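Local coordinates for putative exported protein (Bacteroides fragilis, PDB 4RAA) that is of unknown function but folds as a six-bladed beta-propeller and is probably exported across the inner membrane as a lipoprotein, at residues A[311-316]-A[355-360]. Numbering follows the deposited sequence.
Sequences GSVDDY and LLFVRI
The guanidinium of R359 lies flat on one face of the Y316 ring. Their centres are 4.0 Å apart and the planes are only 19° from parallel, a cation-pi stack. The aliphatic part of R359 joins in: CD sits over the same face, 3.7 Å from the centroid of the Y316 ring, as a CH-pi contact. The R359 chain runs extended from CG to NE, which carries the charged group out along the tyrosine toward its hydroxyl.

Y316 also meets F357. The two side chains cross at about a right angle, with CD1 of Y316 3.8 Å from CB of F357. V358 N lies at the Y316 ring edge. The F357 ring turns its edge to V313, whose CB is 3.6 Å from CE2 of F357. At the turn, the carbonyl O of D314 lies 3.0 Å from R359 NH1. The carboxylate of D314 stays beyond salt-bridge range, and R264 brings a like charge near NH1.

A type I' turn from V313 to Y316 sets these groups in place. V313 and Y316 close it with two backbone hydrogen bonds, the pattern of a tight beta hairpin. E26 forms a salt bridge with R359 NE and so helps fix the stacked group. The antiparallel sheet runs 312-313, 316-321, 354-360, then the N-terminal strand 25-31 outermost: the closing blade of the six-bladed beta-propeller, a velcro closure of the ring.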
ATOM      1  N   GLY A 311     -13.950 -18.064 -14.913  1.00 39.80           N
ATOM      2  CA  GLY A 311     -14.170 -18.811 -13.657  1.00 37.41           C
ATOM      3  C   GLY A 311     -15.162 -19.972 -13.796  1.00 36.73           C
ATOM      4  O   GLY A 311     -15.910 -20.071 -14.778  1.00 36.97           O
ATOM      5  N   SER A 312     -15.152 -20.850 -12.798  1.00 36.50           N
ATOM      6  CA  SER A 312     -16.043 -22.013 -12.710  1.00 37.25           C
ATOM      7  C   SER A 312     -16.541 -22.217 -11.269  1.00 40.24           C
ATOM      8  O   SER A 312     -16.028 -21.591 -10.334  1.00 41.01           O
ATOM      9  CB  SER A 312     -15.345 -23.263 -13.248  1.00 37.02           C
ATOM     10  OG  SER A 312     -14.052 -23.415 -12.701  1.00 36.60           O
ATOM     11  N   VAL A 313     -17.555 -23.072 -11.110  1.00 42.64           N
ATOM     12  CA  VAL A 313     -18.206 -23.338  -9.810  1.00 44.98           C
ATOM     13  C   VAL A 313     -18.458 -24.843  -9.673  1.00 46.14           C
ATOM     14  O   VAL A 313     -19.297 -25.382 -10.398  1.00 44.68           O
ATOM     15  CB  VAL A 313     -19.557 -22.568  -9.719  1.00 46.86           C
ATOM     16  CG1 VAL A 313     -20.276 -22.821  -8.390  1.00 49.47           C
ATOM     17  CG2 VAL A 313     -19.352 -21.068  -9.944  1.00 46.37           C
ATOM     18  N   ASP A 314     -17.734 -25.519  -8.771  1.00 48.08           N
ATOM     19  CA  ASP A 314     -17.849 -26.986  -8.573  1.00 50.74           C
ATOM     20  C   ASP A 314     -17.621 -27.683  -9.946  1.00 48.24           C
ATOM     21  O   ASP A 314     -18.428 -28.513 -10.400  1.00 49.74           O
ATOM     22  CB  ASP A 314     -19.216 -27.318  -7.909  1.00 54.51           C
ATOM     23  CG  ASP A 314     -19.401 -28.803  -7.582  1.00 56.42           C
ATOM     24  OD1 ASP A 314     -18.404 -29.514  -7.313  1.00 56.73           O
ATOM     25  OD2 ASP A 314     -20.571 -29.249  -7.606  1.00 57.34           O
ATOM     26  N   ASP A 315     -16.545 -27.259 -10.620  1.00 43.78           N
ATOM     27  CA  ASP A 315     -16.173 -27.714 -11.965  1.00 42.43           C
ATOM     28  C   ASP A 315     -17.217 -27.445 -13.095  1.00 40.76           C
ATOM     29  O   ASP A 315     -17.119 -28.050 -14.167  1.00 40.97           O
ATOM     30  CB  ASP A 315     -15.718 -29.193 -11.931  1.00 44.44           C
ATOM     31  CG  ASP A 315     -14.468 -29.429 -11.053  1.00 46.71           C
ATOM     32  OD1 ASP A 315     -13.724 -28.480 -10.719  1.00 44.68           O
ATOM     33  OD2 ASP A 315     -14.201 -30.608 -10.728  1.00 50.84           O
ATOM     34  N   TYR A 316     -18.181 -26.538 -12.872  1.00 39.46           N
ATOM     35  CA  TYR A 316     -19.179 -26.139 -13.892  1.00 38.82           C
ATOM     36  C   TYR A 316     -18.752 -24.813 -14.530  1.00 36.51           C
ATOM     37  O   TYR A 316     -18.394 -23.876 -13.820  1.00 35.69           O
ATOM     38  CB  TYR A 316     -20.608 -25.953 -13.330  1.00 39.55           C
ATOM     39  CG  TYR A 316     -21.410 -27.212 -13.045  1.00 41.41           C
ATOM     40  CD1 TYR A 316     -22.213 -27.799 -14.040  1.00 41.82           C
ATOM     41  CD2 TYR A 316     -21.410 -27.799 -11.771  1.00 43.56           C
ATOM     42  CE1 TYR A 316     -22.966 -28.942 -13.781  1.00 43.77           C
ATOM     43  CE2 TYR A 316     -22.159 -28.947 -11.503  1.00 45.17           C
ATOM     44  CZ  TYR A 316     -22.936 -29.511 -12.505  1.00 45.41           C
ATOM     45  OH  TYR A 316     -23.665 -30.640 -12.229  1.00 47.32           O
ATOM     46  N   LEU A 355     -28.018 -17.888 -15.045  1.00 35.12           N
ATOM     47  CA  LEU A 355     -26.723 -18.543 -15.289  1.00 33.94           C
ATOM     48  C   LEU A 355     -26.910 -19.984 -15.743  1.00 34.39           C
ATOM     49  O   LEU A 355     -27.759 -20.702 -15.219  1.00 35.29           O
ATOM     50  CB  LEU A 355     -25.835 -18.543 -14.039  1.00 33.22           C
ATOM     51  CG  LEU A 355     -25.547 -17.193 -13.395  1.00 32.67           C
ATOM     52  CD1 LEU A 355     -24.603 -17.389 -12.220  1.00 32.30           C
ATOM     53  CD2 LEU A 355     -24.975 -16.197 -14.399  1.00 31.82           C
ATOM     54  N   LEU A 356     -26.109 -20.366 -16.733  1.00 34.01           N
ATOM     55  CA  LEU A 356     -26.020 -21.720 -17.246  1.00 34.64           C
ATOM     56  C   LEU A 356     -24.759 -22.307 -16.629  1.00 34.58           C
ATOM     57  O   LEU A 356     -23.667 -21.764 -16.820  1.00 32.57           O
ATOM     58  CB  LEU A 356     -25.895 -21.735 -18.778  1.00 34.28           C
ATOM     59  CG  LEU A 356     -25.399 -23.011 -19.475  1.00 34.71           C
ATOM     60  CD1 LEU A 356     -26.177 -24.256 -19.070  1.00 36.08           C
ATOM     61  CD2 LEU A 356     -25.441 -22.819 -20.981  1.00 34.91           C
ATOM     62  N   PHE A 357     -24.929 -23.393 -15.883  1.00 36.79           N
ATOM     63  CA  PHE A 357     -23.827 -24.172 -15.335  1.00 37.96           C
ATOM     64  C   PHE A 357     -23.753 -25.406 -16.226  1.00 39.39           C
ATOM     65  O   PHE A 357     -24.743 -26.143 -16.328  1.00 41.16           O
ATOM     66  CB  PHE A 357     -24.077 -24.536 -13.881  1.00 39.47           C
ATOM     67  CG  PHE A 357     -23.983 -23.363 -12.953  1.00 39.64           C
ATOM     68  CD1 PHE A 357     -25.088 -22.548 -12.736  1.00 40.75           C
ATOM     69  CD2 PHE A 357     -22.791 -23.058 -12.299  1.00 38.93           C
ATOM     70  CE1 PHE A 357     -25.004 -21.455 -11.880  1.00 40.94           C
ATOM     71  CE2 PHE A 357     -22.711 -21.970 -11.439  1.00 38.95           C
ATOM     72  CZ  PHE A 357     -23.815 -21.167 -11.231  1.00 39.76           C
ATOM     73  N   VAL A 358     -22.601 -25.610 -16.877  1.00 39.41           N
ATOM     74  CA  VAL A 358     -22.387 -26.723 -17.821  1.00 39.98           C
ATOM     75  C   VAL A 358     -20.984 -27.320 -17.711  1.00 39.50           C
ATOM     76  O   VAL A 358     -20.019 -26.599 -17.497  1.00 39.23           O
ATOM     77  CB  VAL A 358     -22.669 -26.258 -19.282  1.00 40.00           C
ATOM     78  CG1 VAL A 358     -21.786 -25.081 -19.693  1.00 39.01           C
ATOM     79  CG2 VAL A 358     -22.528 -27.401 -20.278  1.00 40.40           C
ATOM     80  N   ARG A 359     -20.889 -28.638 -17.854  1.00 41.07           N
ATOM     81  CA  ARG A 359     -19.603 -29.359 -17.831  1.00 41.34           C
ATOM     82  C   ARG A 359     -19.734 -30.707 -18.531  1.00 42.81           C
ATOM     83  O   ARG A 359     -20.840 -31.127 -18.871  1.00 43.98           O
ATOM     84  CB  ARG A 359     -19.107 -29.567 -16.393  1.00 41.76           C
ATOM     85  CG  ARG A 359     -20.023 -30.408 -15.511  1.00 44.48           C
ATOM     86  CD  ARG A 359     -19.527 -30.530 -14.075  1.00 46.84           C
ATOM     87  NE  ARG A 359     -20.408 -31.391 -13.273  1.00 50.27           N
ATOM     88  CZ  ARG A 359     -20.227 -31.727 -11.992  1.00 53.23           C
ATOM     89  NH1 ARG A 359     -19.176 -31.280 -11.293  1.00 53.36           N
ATOM     90  NH2 ARG A 359     -21.118 -32.524 -11.394  1.00 55.18           N
ATOM     91  N   ILE A 360     -18.602 -31.377 -18.727  1.00 43.22           N
ATOM     92  CA  ILE A 360     -18.586 -32.713 -19.318  1.00 44.56           C
ATOM     93  C   ILE A 360     -19.091 -33.649 -18.228  1.00 46.64           C
ATOM     94  O   ILE A 360     -18.597 -33.596 -17.092  1.00 48.02           O
ATOM     95  CB  ILE A 360     -17.166 -33.126 -19.797  1.00 44.34           C
ATOM     96  CG1 ILE A 360     -16.691 -32.230 -20.956  1.00 43.34           C
ATOM     97  CG2 ILE A 360     -17.112 -34.594 -20.232  1.00 46.30           C
ATOM     98  CD1 ILE A 360     -17.392 -32.442 -22.290  1.00 43.78           C
TER